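Local coordinates for ribosomal protein L11 methyltransferase (Lactobacillus delbrueckii subsp. bulgaricus ATCC BAA-365, PDB 3GRZ), which probably methylates lysine residues of ribosomal protein L11 with S-adenosyl-L-methionine as methyl donor, this chain being the C-terminal part of the enzyme, at residues Gln45-Ala50 against Val130-Ala135; Glu136-Leu141 against Ser158-Leu163; Arg56-Pro61 against Ile76-Leu81. All blocks are in the same frame, centred on the assembly; numbering follows the deposited sequence.

Interaction 1: residues Gln45-Ala50 against Val130-Ala135; sequences QTTQLA and VANILA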
ATOM      1  N   GLN B  45      -9.560   7.030   6.167  1.00 39.86           N
ATOM      2  CA  GLN B  45      -9.494   5.610   5.821  1.00 37.99           C
ATOM      3  C   GLN B  45      -9.611   5.381   4.306  1.00 32.62           C
ATOM      4  O   GLN B  45      -8.802   4.659   3.726  1.00 30.59           O
ATOM      5  CB  GLN B  45     -10.542   4.778   6.592  1.00 40.88           C
ATOM      6  CG  GLN B  45      -9.971   3.982   7.790  1.00 50.39           C
ATOM      7  CD  GLN B  45     -11.033   3.411   8.772  1.00 52.20           C
ATOM      8  OE1 GLN B  45     -12.226   3.761   8.729  1.00 50.47           O
ATOM      9  NE2 GLN B  45     -10.578   2.530   9.675  1.00 42.21           N
ATOM     10  N   THR B  46     -10.587   6.012   3.665  1.00 29.14           N
ATOM     11  CA  THR B  46     -10.831   5.744   2.249  1.00 33.57           C
ATOM     12  C   THR B  46      -9.756   6.377   1.381  1.00 37.66           C
ATOM     13  O   THR B  46      -9.361   5.801   0.363  1.00 35.04           O
ATOM     14  CB  THR B  46     -12.236   6.192   1.790  1.00 35.38           C
ATOM     15  OG1 THR B  46     -12.358   7.607   1.945  1.00 33.44           O
ATOM     16  CG2 THR B  46     -13.324   5.485   2.609  1.00 35.41           C
ATOM     17  N   THR B  47      -9.263   7.545   1.811  1.00 30.19           N
ATOM     18  CA  THR B  47      -8.138   8.193   1.156  1.00 28.14           C
ATOM     19  C   THR B  47      -6.914   7.275   1.190  1.00 26.66           C
ATOM     20  O   THR B  47      -6.280   7.079   0.170  1.00 26.66           O
ATOM     21  CB  THR B  47      -7.840   9.592   1.785  1.00 24.87           C
ATOM     22  OG1 THR B  47      -8.939  10.456   1.503  1.00 33.19           O
ATOM     23  CG2 THR B  47      -6.583  10.223   1.216  1.00 32.37           C
ATOM     24  N   GLN B  48      -6.602   6.703   2.356  1.00 29.71           N
ATOM     25  CA  GLN B  48      -5.455   5.810   2.487  1.00 29.04           C
ATOM     26  C   GLN B  48      -5.576   4.561   1.587  1.00 27.36           C
ATOM     27  O   GLN B  48      -4.598   4.154   0.980  1.00 25.56           O
ATOM     28  CB  GLN B  48      -5.256   5.383   3.943  1.00 35.54           C
ATOM     29  CG  GLN B  48      -4.012   4.507   4.156  1.00 37.77           C
ATOM     30  CD  GLN B  48      -3.859   4.035   5.582  1.00 36.12           C
ATOM     31  OE1 GLN B  48      -4.645   3.215   6.069  1.00 39.47           O
ATOM     32  NE2 GLN B  48      -2.846   4.562   6.273  1.00 36.89           N
ATOM     33  N   LEU B  49      -6.769   3.966   1.503  1.00 27.06           N
ATOM     34  CA  LEU B  49      -6.964   2.766   0.666  1.00 29.60           C
ATOM     35  C   LEU B  49      -6.683   3.088  -0.791  1.00 28.89           C
ATOM     36  O   LEU B  49      -5.922   2.373  -1.467  1.00 29.42           O
ATOM     37  CB  LEU B  49      -8.369   2.161   0.855  1.00 30.25           C
ATOM     38  CG  LEU B  49      -8.710   1.698   2.288  1.00 34.74           C
ATOM     39  CD1 LEU B  49     -10.048   0.981   2.360  1.00 32.16           C
ATOM     40  CD2 LEU B  49      -7.590   0.840   2.881  1.00 32.81           C
ATOM     41  N   ALA B  50      -7.264   4.190  -1.263  1.00 30.02           N
ATOM     42  CA  ALA B  50      -7.031   4.662  -2.635  1.00 28.60           C
ATOM     43  C   ALA B  50      -5.541   4.942  -2.885  1.00 26.90           C
ATOM     44  O   ALA B  50      -4.985   4.485  -3.885  1.00 29.02           O
ATOM     45  CB  ALA B  50      -7.885   5.897  -2.934  1.00 29.64           C
ATOM     46  N   VAL B 130      -9.163   6.360 -11.160  1.00 30.85           N
ATOM     47  CA  VAL B 130      -9.246   6.317  -9.700  1.00 28.31           C
ATOM     48  C   VAL B 130     -10.546   6.992  -9.289  1.00 30.28           C
ATOM     49  O   VAL B 130     -10.906   8.038  -9.847  1.00 31.02           O
ATOM     50  CB  VAL B 130      -8.039   7.047  -9.015  1.00 31.68           C
ATOM     51  CG1 VAL B 130      -8.111   6.911  -7.514  1.00 35.99           C
ATOM     52  CG2 VAL B 130      -6.706   6.502  -9.511  1.00 34.18           C
ATOM     53  N   ALA B 131     -11.259   6.398  -8.330  1.00 28.61           N
ATOM     54  CA  ALA B 131     -12.534   6.957  -7.864  1.00 30.85           C
ATOM     55  C   ALA B 131     -12.790   6.604  -6.408  1.00 32.90           C
ATOM     56  O   ALA B 131     -13.013   5.440  -6.088  1.00 30.89           O
ATOM     57  CB  ALA B 131     -13.688   6.460  -8.740  1.00 34.28           C
ATOM     58  N   ASN B 132     -12.719   7.609  -5.533  1.00 31.24           N
ATOM     59  CA  ASN B 132     -13.113   7.464  -4.140  1.00 31.64           C
ATOM     60  C   ASN B 132     -14.458   8.136  -3.966  1.00 34.98           C
ATOM     61  O   ASN B 132     -14.549   9.294  -3.559  1.00 35.32           O
ATOM     62  CB  ASN B 132     -12.068   8.072  -3.185  1.00 27.97           C
ATOM     63  CG  ASN B 132     -12.417   7.869  -1.720  1.00 32.45           C
ATOM     64  OD1 ASN B 132     -13.298   7.087  -1.377  1.00 32.18           O
ATOM     65  ND2 ASN B 132     -11.728   8.582  -0.853  1.00 34.99           N
ATOM     66  N   ILE B 133     -15.505   7.399  -4.308  1.00 35.24           N
ATOM     67  CA  ILE B 133     -16.865   7.908  -4.250  1.00 38.07           C
ATOM     68  C   ILE B 133     -17.768   6.768  -3.761  1.00 37.08           C
ATOM     69  O   ILE B 133     -17.368   5.593  -3.758  1.00 36.06           O
ATOM     70  CB  ILE B 133     -17.343   8.482  -5.631  1.00 41.45           C
ATOM     71  CG1 ILE B 133     -17.181   7.448  -6.743  1.00 38.67           C
ATOM     72  CG2 ILE B 133     -16.580   9.776  -6.009  1.00 44.65           C
ATOM     73  CD1 ILE B 133     -17.376   7.988  -8.176  1.00 38.93           C
ATOM     74  N   LEU B 134     -18.970   7.119  -3.332  1.00 36.61           N
ATOM     75  CA  LEU B 134     -19.896   6.155  -2.748  1.00 38.08           C
ATOM     76  C   LEU B 134     -20.367   5.135  -3.775  1.00 36.50           C
ATOM     77  O   LEU B 134     -20.401   5.422  -4.974  1.00 37.64           O
ATOM     78  CB  LEU B 134     -21.059   6.871  -2.069  1.00 40.97           C
ATOM     79  CG  LEU B 134     -20.643   7.869  -0.975  1.00 47.14           C
ATOM     80  CD1 LEU B 134     -21.846   8.610  -0.445  1.00 50.49           C
ATOM     81  CD2 LEU B 134     -19.851   7.220   0.168  1.00 50.66           C
ATOM     82  N   ALA B 135     -20.701   3.946  -3.280  1.00 38.14           N
ATOM     83  CA  ALA B 135     -20.899   2.759  -4.104  1.00 38.18           C
ATOM     84  C   ALA B 135     -22.016   2.863  -5.140  1.00 38.25           C
ATOM     85  O   ALA B 135     -21.887   2.309  -6.223  1.00 44.39           O
ATOM     86  CB  ALA B 135     -21.100   1.544  -3.226  1.00 36.83           C
TER
HETATM   87  O   HOH W   1     -15.315   8.105   0.354  1.00 52.44           O
HETATM   88  O   HOH W   2      -9.756  10.540  -1.158  1.00 41.71           O

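Interaction 2: residues Glu136-Leu141 against Ser158-Leu163; sequences EILLDL and SGIDYL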
ATOM      1  N   GLU B 136     -23.100   3.570  -4.823  1.00 43.31           N
ATOM      2  CA  GLU B 136     -24.180   3.751  -5.807  1.00 39.88           C
ATOM      3  C   GLU B 136     -23.765   4.584  -7.019  1.00 38.94           C
ATOM      4  O   GLU B 136     -24.244   4.341  -8.122  1.00 43.14           O
ATOM      5  CB  GLU B 136     -25.485   4.266  -5.191  1.00 43.58           C
ATOM      6  CG  GLU B 136     -25.387   5.482  -4.294  1.00 56.05           C
ATOM      7  CD  GLU B 136     -25.192   5.100  -2.840  1.00 60.64           C
ATOM      8  OE1 GLU B 136     -26.182   4.707  -2.161  1.00 56.28           O
ATOM      9  OE2 GLU B 136     -24.031   5.185  -2.399  1.00 46.59           O
ATOM     10  N   ILE B 137     -22.853   5.536  -6.811  1.00 35.55           N
ATOM     11  CA  ILE B 137     -22.277   6.315  -7.908  1.00 36.43           C
ATOM     12  C   ILE B 137     -21.252   5.458  -8.657  1.00 34.21           C
ATOM     13  O   ILE B 137     -21.184   5.502  -9.891  1.00 35.79           O
ATOM     14  CB  ILE B 137     -21.632   7.638  -7.408  1.00 35.05           C
ATOM     15  CG1 ILE B 137     -22.603   8.389  -6.485  1.00 47.48           C
ATOM     16  CG2 ILE B 137     -21.231   8.535  -8.588  1.00 36.34           C
ATOM     17  CD1 ILE B 137     -21.934   9.423  -5.599  1.00 53.99           C
ATOM     18  N   LEU B 138     -20.474   4.661  -7.916  1.00 32.51           N
ATOM     19  CA  LEU B 138     -19.551   3.693  -8.541  1.00 36.92           C
ATOM     20  C   LEU B 138     -20.261   2.731  -9.497  1.00 35.37           C
ATOM     21  O   LEU B 138     -19.735   2.431 -10.572  1.00 37.55           O
ATOM     22  CB  LEU B 138     -18.760   2.899  -7.501  1.00 35.44           C
ATOM     23  CG  LEU B 138     -17.668   3.646  -6.743  1.00 32.94           C
ATOM     24  CD1 LEU B 138     -17.115   2.740  -5.647  1.00 36.03           C
ATOM     25  CD2 LEU B 138     -16.559   4.102  -7.666  1.00 28.20           C
ATOM     26  N   LEU B 139     -21.450   2.278  -9.102  1.00 35.11           N
ATOM     27  CA  LEU B 139     -22.300   1.432  -9.953  1.00 38.50           C
ATOM     28  C   LEU B 139     -22.639   2.096 -11.293  1.00 40.48           C
ATOM     29  O   LEU B 139     -22.713   1.411 -12.313  1.00 38.69           O
ATOM     30  CB  LEU B 139     -23.579   0.989  -9.216  1.00 37.28           C
ATOM     31  CG  LEU B 139     -23.401   0.015  -8.037  1.00 33.98           C
ATOM     32  CD1 LEU B 139     -24.681  -0.147  -7.235  1.00 45.31           C
ATOM     33  CD2 LEU B 139     -22.884  -1.354  -8.490  1.00 33.38           C
ATOM     34  N   ASP B 140     -22.812   3.418 -11.291  1.00 41.93           N
ATOM     35  CA  ASP B 140     -22.987   4.179 -12.538  1.00 44.17           C
ATOM     36  C   ASP B 140     -21.676   4.357 -13.313  1.00 42.27           C
ATOM     37  O   ASP B 140     -21.685   4.456 -14.547  1.00 41.28           O
ATOM     38  CB  ASP B 140     -23.630   5.542 -12.262  1.00 45.45           C
ATOM     39  CG  ASP B 140     -25.052   5.424 -11.727  1.00 52.75           C
ATOM     40  OD1 ASP B 140     -25.728   4.419 -12.033  1.00 49.54           O
ATOM     41  OD2 ASP B 140     -25.493   6.344 -11.001  1.00 55.65           O
ATOM     42  N   LEU B 141     -20.552   4.394 -12.593  1.00 39.85           N
ATOM     43  CA  LEU B 141     -19.236   4.529 -13.224  1.00 34.09           C
ATOM     44  C   LEU B 141     -18.796   3.243 -13.918  1.00 35.36           C
ATOM     45  O   LEU B 141     -18.159   3.296 -14.975  1.00 37.17           O
ATOM     46  CB  LEU B 141     -18.163   4.956 -12.199  1.00 31.87           C
ATOM     47  CG  LEU B 141     -16.734   5.153 -12.722  1.00 35.04           C
ATOM     48  CD1 LEU B 141     -16.646   6.255 -13.811  1.00 30.43           C
ATOM     49  CD2 LEU B 141     -15.784   5.452 -11.573  1.00 35.28           C
ATOM     50  N   SER B 158     -12.348   3.325  -4.156  1.00 27.44           N
ATOM     51  CA  SER B 158     -12.428   3.374  -2.708  1.00 29.66           C
ATOM     52  C   SER B 158     -13.763   4.024  -2.353  1.00 26.80           C
ATOM     53  O   SER B 158     -14.500   4.460  -3.257  1.00 31.28           O
ATOM     54  CB  SER B 158     -11.259   4.152  -2.126  1.00 31.98           C
ATOM     55  OG  SER B 158     -11.196   3.928  -0.732  1.00 35.97           O
ATOM     56  N   GLY B 159     -14.085   4.059  -1.064  1.00 27.18           N
ATOM     57  CA  GLY B 159     -15.344   4.632  -0.588  1.00 31.55           C
ATOM     58  C   GLY B 159     -16.489   3.628  -0.576  1.00 30.90           C
ATOM     59  O   GLY B 159     -17.647   4.016  -0.447  1.00 35.88           O
ATOM     60  N   ILE B 160     -16.161   2.342  -0.708  1.00 34.41           N
ATOM     61  CA  ILE B 160     -17.170   1.270  -0.718  1.00 29.79           C
ATOM     62  C   ILE B 160     -17.445   0.788   0.693  1.00 31.18           C
ATOM     63  O   ILE B 160     -16.547   0.261   1.348  1.00 32.83           O
ATOM     64  CB  ILE B 160     -16.712   0.061  -1.577  1.00 30.69           C
ATOM     65  CG1 ILE B 160     -16.484   0.488  -3.020  1.00 25.21           C
ATOM     66  CG2 ILE B 160     -17.745  -1.082  -1.535  1.00 34.38           C
ATOM     67  CD1 ILE B 160     -15.500  -0.400  -3.792  1.00 29.57           C
ATOM     68  N   ASP B 161     -18.677   0.964   1.177  1.00 31.75           N
ATOM     69  CA  ASP B 161     -19.087   0.307   2.431  1.00 34.01           C
ATOM     70  C   ASP B 161     -19.144  -1.214   2.226  1.00 31.83           C
ATOM     71  O   ASP B 161     -19.565  -1.661   1.170  1.00 34.33           O
ATOM     72  CB  ASP B 161     -20.451   0.828   2.894  1.00 33.32           C
ATOM     73  CG  ASP B 161     -20.854   0.252   4.228  1.00 41.52           C
ATOM     74  OD1 ASP B 161     -20.280   0.676   5.249  1.00 47.78           O
ATOM     75  OD2 ASP B 161     -21.719  -0.648   4.251  1.00 47.00           O
ATOM     76  N   TYR B 162     -18.723  -2.000   3.222  1.00 34.94           N
ATOM     77  CA  TYR B 162     -18.616  -3.466   3.072  1.00 37.82           C
ATOM     78  C   TYR B 162     -19.925  -4.182   2.688  1.00 42.27           C
ATOM     79  O   TYR B 162     -19.899  -5.205   1.995  1.00 42.28           O
ATOM     80  CB  TYR B 162     -17.975  -4.121   4.314  1.00 37.18           C
ATOM     81  CG  TYR B 162     -18.898  -4.271   5.507  1.00 47.08           C
ATOM     82  CD1 TYR B 162     -19.458  -5.515   5.841  1.00 51.43           C
ATOM     83  CD2 TYR B 162     -19.214  -3.175   6.302  1.00 40.24           C
ATOM     84  CE1 TYR B 162     -20.308  -5.648   6.947  1.00 49.72           C
ATOM     85  CE2 TYR B 162     -20.056  -3.291   7.390  1.00 48.41           C
ATOM     86  CZ  TYR B 162     -20.602  -4.522   7.715  1.00 53.92           C
ATOM     87  OH  TYR B 162     -21.433  -4.599   8.814  1.00 50.86           O
ATOM     88  N   LEU B 163     -21.056  -3.619   3.112  1.00 38.66           N
ATOM     89  CA  LEU B 163     -22.379  -4.139   2.752  1.00 42.52           C
ATOM     90  C   LEU B 163     -22.704  -3.943   1.273  1.00 43.70           C
ATOM     91  O   LEU B 163     -23.511  -4.682   0.712  1.00 44.66           O
ATOM     92  CB  LEU B 163     -23.464  -3.496   3.620  1.00 43.58           C
ATOM     93  CG  LEU B 163     -23.407  -3.774   5.130  1.00 48.20           C
ATOM     94  CD1 LEU B 163     -24.354  -2.846   5.900  1.00 53.54           C
ATOM     95  CD2 LEU B 163     -23.701  -5.237   5.455  1.00 51.66           C
TER

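Interaction 3: residues Arg56-Pro61 against Ile76-Leu81; sequences RAMVKP and IAAHKL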
ATOM      1  N   ARG B  56       0.768   1.130  -5.408  1.00 28.93           N
ATOM      2  CA  ARG B  56       0.952  -0.184  -5.993  1.00 33.46           C
ATOM      3  C   ARG B  56       0.996  -0.099  -7.512  1.00 31.07           C
ATOM      4  O   ARG B  56       1.863  -0.712  -8.142  1.00 35.34           O
ATOM      5  CB  ARG B  56      -0.159  -1.122  -5.516  1.00 31.36           C
ATOM      6  CG  ARG B  56      -0.188  -2.498  -6.153  1.00 41.05           C
ATOM      7  CD  ARG B  56      -1.433  -3.250  -5.693  1.00 37.50           C
ATOM      8  NE  ARG B  56      -1.631  -4.504  -6.402  1.00 36.66           N
ATOM      9  CZ  ARG B  56      -2.244  -4.617  -7.579  1.00 41.34           C
ATOM     10  NH1 ARG B  56      -2.371  -5.805  -8.156  1.00 41.16           N
ATOM     11  NH2 ARG B  56      -2.714  -3.545  -8.189  1.00 41.83           N
ATOM     12  N   ALA B  57       0.067   0.665  -8.093  1.00 31.64           N
ATOM     13  CA  ALA B  57      -0.089   0.720  -9.550  1.00 28.71           C
ATOM     14  C   ALA B  57       0.996   1.527 -10.265  1.00 31.72           C
ATOM     15  O   ALA B  57       1.334   1.219 -11.400  1.00 29.48           O
ATOM     16  CB  ALA B  57      -1.484   1.249  -9.937  1.00 27.82           C
ATOM     17  N   MET B  58       1.544   2.556  -9.612  1.00 28.62           N
ATOM     18  CA  MET B  58       2.421   3.502 -10.315  1.00 27.54           C
ATOM     19  C   MET B  58       3.856   3.013 -10.401  1.00 28.22           C
ATOM     20  O   MET B  58       4.755   3.603  -9.811  1.00 30.19           O
ATOM     21  CB  MET B  58       2.333   4.935  -9.720  1.00 27.03           C
ATOM     22  CG  MET B  58       2.779   6.068 -10.688  1.00 27.87           C
ATOM     23  SD  MET B  58       1.605   6.562 -11.998  1.00 21.62           S
ATOM     24  CE  MET B  58       0.432   7.512 -11.012  1.00 28.95           C
ATOM     25  N   VAL B  59       4.070   1.945 -11.167  1.00 31.03           N
ATOM     26  CA  VAL B  59       5.422   1.404 -11.416  1.00 31.05           C
ATOM     27  C   VAL B  59       6.145   2.112 -12.568  1.00 32.55           C
ATOM     28  O   VAL B  59       7.373   2.008 -12.700  1.00 32.59           O
ATOM     29  CB  VAL B  59       5.386  -0.135 -11.692  1.00 27.54           C
ATOM     30  CG1 VAL B  59       4.821  -0.877 -10.477  1.00 24.94           C
ATOM     31  CG2 VAL B  59       4.548  -0.441 -12.973  1.00 25.06           C
ATOM     32  N   LYS B  60       5.373   2.828 -13.389  1.00 32.41           N
ATOM     33  CA  LYS B  60       5.888   3.682 -14.459  1.00 30.60           C
ATOM     34  C   LYS B  60       4.883   4.851 -14.582  1.00 28.75           C
ATOM     35  O   LYS B  60       3.784   4.749 -14.022  1.00 27.86           O
ATOM     36  CB  LYS B  60       5.986   2.886 -15.767  1.00 30.44           C
ATOM     37  CG  LYS B  60       4.635   2.473 -16.343  1.00 29.90           C
ATOM     38  CD  LYS B  60       4.792   1.663 -17.630  1.00 31.75           C
ATOM     39  CE  LYS B  60       3.443   1.353 -18.225  1.00 44.87           C
ATOM     40  NZ  LYS B  60       3.567   0.563 -19.485  1.00 49.75           N
ATOM     41  N   PRO B  61       5.246   5.957 -15.290  1.00 27.14           N
ATOM     42  CA  PRO B  61       4.253   7.024 -15.539  1.00 28.56           C
ATOM     43  C   PRO B  61       3.019   6.509 -16.259  1.00 30.82           C
ATOM     44  O   PRO B  61       3.119   5.921 -17.335  1.00 33.19           O
ATOM     45  CB  PRO B  61       5.022   8.021 -16.420  1.00 28.17           C
ATOM     46  CG  PRO B  61       6.419   7.848 -15.992  1.00 26.06           C
ATOM     47  CD  PRO B  61       6.558   6.341 -15.840  1.00 26.44           C
ATOM     48  N   ILE B  76      -3.649  15.111  -6.973  1.00 26.89           N
ATOM     49  CA  ILE B  76      -2.375  15.702  -6.543  1.00 28.23           C
ATOM     50  C   ILE B  76      -1.328  14.624  -6.201  1.00 29.54           C
ATOM     51  O   ILE B  76      -0.179  14.710  -6.608  1.00 29.01           O
ATOM     52  CB  ILE B  76      -2.595  16.661  -5.340  1.00 27.76           C
ATOM     53  CG1 ILE B  76      -3.359  17.910  -5.810  1.00 24.66           C
ATOM     54  CG2 ILE B  76      -1.258  17.067  -4.668  1.00 28.57           C
ATOM     55  CD1 ILE B  76      -4.080  18.650  -4.664  1.00 35.08           C
ATOM     56  N   ALA B  77      -1.744  13.619  -5.446  1.00 30.27           N
ATOM     57  CA  ALA B  77      -0.870  12.519  -5.082  1.00 30.73           C
ATOM     58  C   ALA B  77      -0.394  11.739  -6.301  1.00 28.53           C
ATOM     59  O   ALA B  77       0.777  11.394  -6.390  1.00 29.97           O
ATOM     60  CB  ALA B  77      -1.584  11.611  -4.145  1.00 30.70           C
ATOM     61  N   ALA B  78      -1.301  11.485  -7.243  1.00 28.19           N
ATOM     62  CA  ALA B  78      -0.934  10.817  -8.487  1.00 29.92           C
ATOM     63  C   ALA B  78       0.122  11.613  -9.242  1.00 29.89           C
ATOM     64  O   ALA B  78       1.090  11.032  -9.738  1.00 31.68           O
ATOM     65  CB  ALA B  78      -2.172  10.583  -9.364  1.00 21.64           C
ATOM     66  N   HIS B  79      -0.051  12.943  -9.304  1.00 30.49           N
ATOM     67  CA  HIS B  79       0.905  13.827  -9.999  1.00 27.51           C
ATOM     68  C   HIS B  79       2.284  13.724  -9.355  1.00 30.40           C
ATOM     69  O   HIS B  79       3.295  13.570 -10.045  1.00 30.15           O
ATOM     70  CB  HIS B  79       0.405  15.284 -10.006  1.00 26.23           C
ATOM     71  CG  HIS B  79       1.272  16.224 -10.782  1.00 33.56           C
ATOM     72  ND1 HIS B  79       2.415  16.794 -10.258  1.00 33.15           N
ATOM     73  CD2 HIS B  79       1.158  16.702 -12.043  1.00 31.33           C
ATOM     74  CE1 HIS B  79       2.973  17.571 -11.166  1.00 30.16           C
ATOM     75  NE2 HIS B  79       2.230  17.537 -12.257  1.00 37.74           N
ATOM     76  N   LYS B  80       2.315  13.805  -8.029  1.00 28.90           N
ATOM     77  CA  LYS B  80       3.575  13.745  -7.278  1.00 34.21           C
ATOM     78  C   LYS B  80       4.267  12.378  -7.409  1.00 35.82           C
ATOM     79  O   LYS B  80       5.499  12.298  -7.433  1.00 32.66           O
ATOM     80  CB  LYS B  80       3.324  14.077  -5.814  1.00 33.65           C
ATOM     81  CG  LYS B  80       3.132  15.570  -5.579  1.00 41.83           C
ATOM     82  CD  LYS B  80       2.379  15.822  -4.295  1.00 57.11           C
ATOM     83  CE  LYS B  80       2.440  17.283  -3.879  1.00 64.34           C
ATOM     84  NZ  LYS B  80       3.830  17.792  -3.740  1.00 57.61           N
ATOM     85  N   LEU B  81       3.459  11.324  -7.538  1.00 31.23           N
ATOM     86  CA  LEU B  81       3.968   9.959  -7.719  1.00 34.14           C
ATOM     87  C   LEU B  81       4.414   9.647  -9.144  1.00 34.90           C
ATOM     88  O   LEU B  81       4.781   8.513  -9.443  1.00 34.70           O
ATOM     89  CB  LEU B  81       2.948   8.923  -7.234  1.00 30.27           C
ATOM     90  CG  LEU B  81       2.782   8.874  -5.711  1.00 38.01           C
ATOM     91  CD1 LEU B  81       1.634   7.971  -5.320  1.00 38.36           C
ATOM     92  CD2 LEU B  81       4.060   8.450  -5.002  1.00 34.99           C
TER

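Interaction 1: residues Gln45-Ala50 against Val130-Ala135
Thr46, in the first turn of helix 44-57, meets the amide of Asn132, which ends strand 126-132. Asn132 ND2 donates to Thr46 OG1 at 3.0 Å; the bond is nearly straight (159° at the hydrogen), and the oxygen lies almost in the amide plane, 9° out of it. The two side chains cross at about a right angle, and Thr46 CB rests beside the amide, 3.5 Å from Asn132 OD1. In Thr46 a chi1 of 63° tucks the hydroxyl over the backbone, flanked by N and C, where it takes this N-H and also bonds to the carbonyl of Asn43. A water bonds firmly to Asn132 OD1 (2.8 Å) and weakly to Thr46 OG1. Thr47 points its CB away from the strand and reaches the amide through a second water, which donates to Thr47 OG1 and accepts from Asn132 ND2, both at 2.8 Å; Thr47 OG1 is also bonded to Asn43 O. ND2 therefore has two partners and OD1 a water, which together fix the rotation of the amide. One turn on, Ala50 faces the strand, its CB 4.7 Å from Val130 CG1, and Leu74 of helix 73-80 packs on Ala50, Val130 and Asn132. Thr47 and Asn132 are both predicted to bind S-adenosyl-L-methionine. Asn132 ends the fourth strand of the 3-2-1-4-5-7-6 sheet of Rossmann-like class I methyltransferases, where the cofactor pocket of this fold lies, consistent with its predicted role.

Interaction 2: residues Glu136-Leu141 against Ser158-Leu163
Leu138 of helix 135-145 sets CG anti to its carbonyl carbon (chi1 -72°), and chi2 at 173° carries CD1 on to the strand, while Ile160 holds CG1 in the corresponding position (chi1 -60°), which brings CG1 and CD1 within touch of that methyl. The two side chains cross at about a right angle: Leu138 CD1 comes to 3.5 Å from Ile160 CG1 and to 4.0 Å from Ile160 CD1. The same leucine methyl also lies 3.9 Å from the carbonyl oxygen Ser158 O, a van der Waals contact with the backbone. One methyl thus carries the whole touch, and the backbones stay well apart, 8.5 Å between the CA atoms of Leu138 and Ile160. Ser158 turns its CB away from this helix, and its hydroxyl instead bonds to Thr46 O on the other side of the sheet. Gly159, between Ser158 and Ile160, has backbone angles at which a CB would press on the carbonyl of the residue before. Ile168 of helix 165-174 packs against both Leu138 and Ile160. Ala131 meets Leu138 from the neighbouring strand, and Ile189 and Leu191 cover more of Ile160. Past the contact the strand runs out into an Asx turn: Leu163 N donates to Asp161 OD2 at 3.3 Å, arriving from above the carboxylate plane, while Asp161 OD1 forms a salt bridge with Arg187. Helix 135-145 is the crossover of a beta-alpha-beta unit joining the parallel neighbours 126-132 and 153-161. No polar bond links the two segments, whose polar groups bond to other parts of the fold; the joint is a methyl laid on an isoleucine branch and on a peptide oxygen, and it rests mainly on dispersion and on exclusion of water.

Interaction 3: residues Arg56-Pro61 against Ile76-Leu81
Within Ile76-Leu81 the chain first meets Met58, the residue at which the chain leaves helix 44-57, at Ala78. The terminal methyl of the methionine approaches the carbonyl and methyl of Ala78 together: Met58 CE is 3.8 Å from Ala78 O and 4.4 Å from Ala78 CB. A turn later comes Leu81, just beyond the helix, whose backbone N still bonds to Ala77 O at 2.9 Å. Its carbonyl faces the base of the methionine chain, with Met58 CG 3.4 Å from Leu81 O and 4.5 Å from Leu81 CB. Leu81 O also accepts a hydrogen bond from Arg10 NE of the second subunit. The leucine side chain itself packs on Met51, Ile54 and Glu55 of helix 44-57. Met58 can serve both residues because its chain is folded: CG stands anti to the backbone N (chi1 -158°), and bends at chi2 (77°) and chi3 (75°) swing CE back along the helix from Leu81 to Ala78. The backbone at this point is an inverse gamma turn centred on Met58, closed by Val59 N to Ala57 O at 2.8 Å, which takes the chain off the helix end and toward strand 63-67. Phe25 of the second subunit packs on Met58 and on Pro61, and His11 of that subunit on Leu81, so the contact is part of the interface between the two subunits. Helix 73-80 links the parallel neighbours 63-67 and 85-90, a beta-alpha-beta crossover, and its packing against the loop that leaves helix 44-57 is part of the layered alpha-beta build of the Rossmann-like methyltransferase domain.

Overall arrangement
All three contacts belong to one Rossmann-like domain with a seven-stranded mixed sheet. Interactions 1 and 2 touch, their centres about 9 Å apart, because strands 126-132 and 153-161 are neighbours. Interaction 1 lies at the predicted cofactor site, and interaction 2 packs the helix following strand 126-132 on the face of the sheet opposite helix 44-57. Interaction 3 shares helix 44-57 with interaction 1, about 16 Å away between centres, and both reach the second subunit. Along the chain, interaction 3 falls between the two segments of interaction 1, and interaction 2 follows. Interactions 2 and 3 stand on opposite sides of the chain's centre, about 23 Å apart between centres. Helix 44-57 thus runs from the predicted cofactor site to the subunit interface at interaction 3.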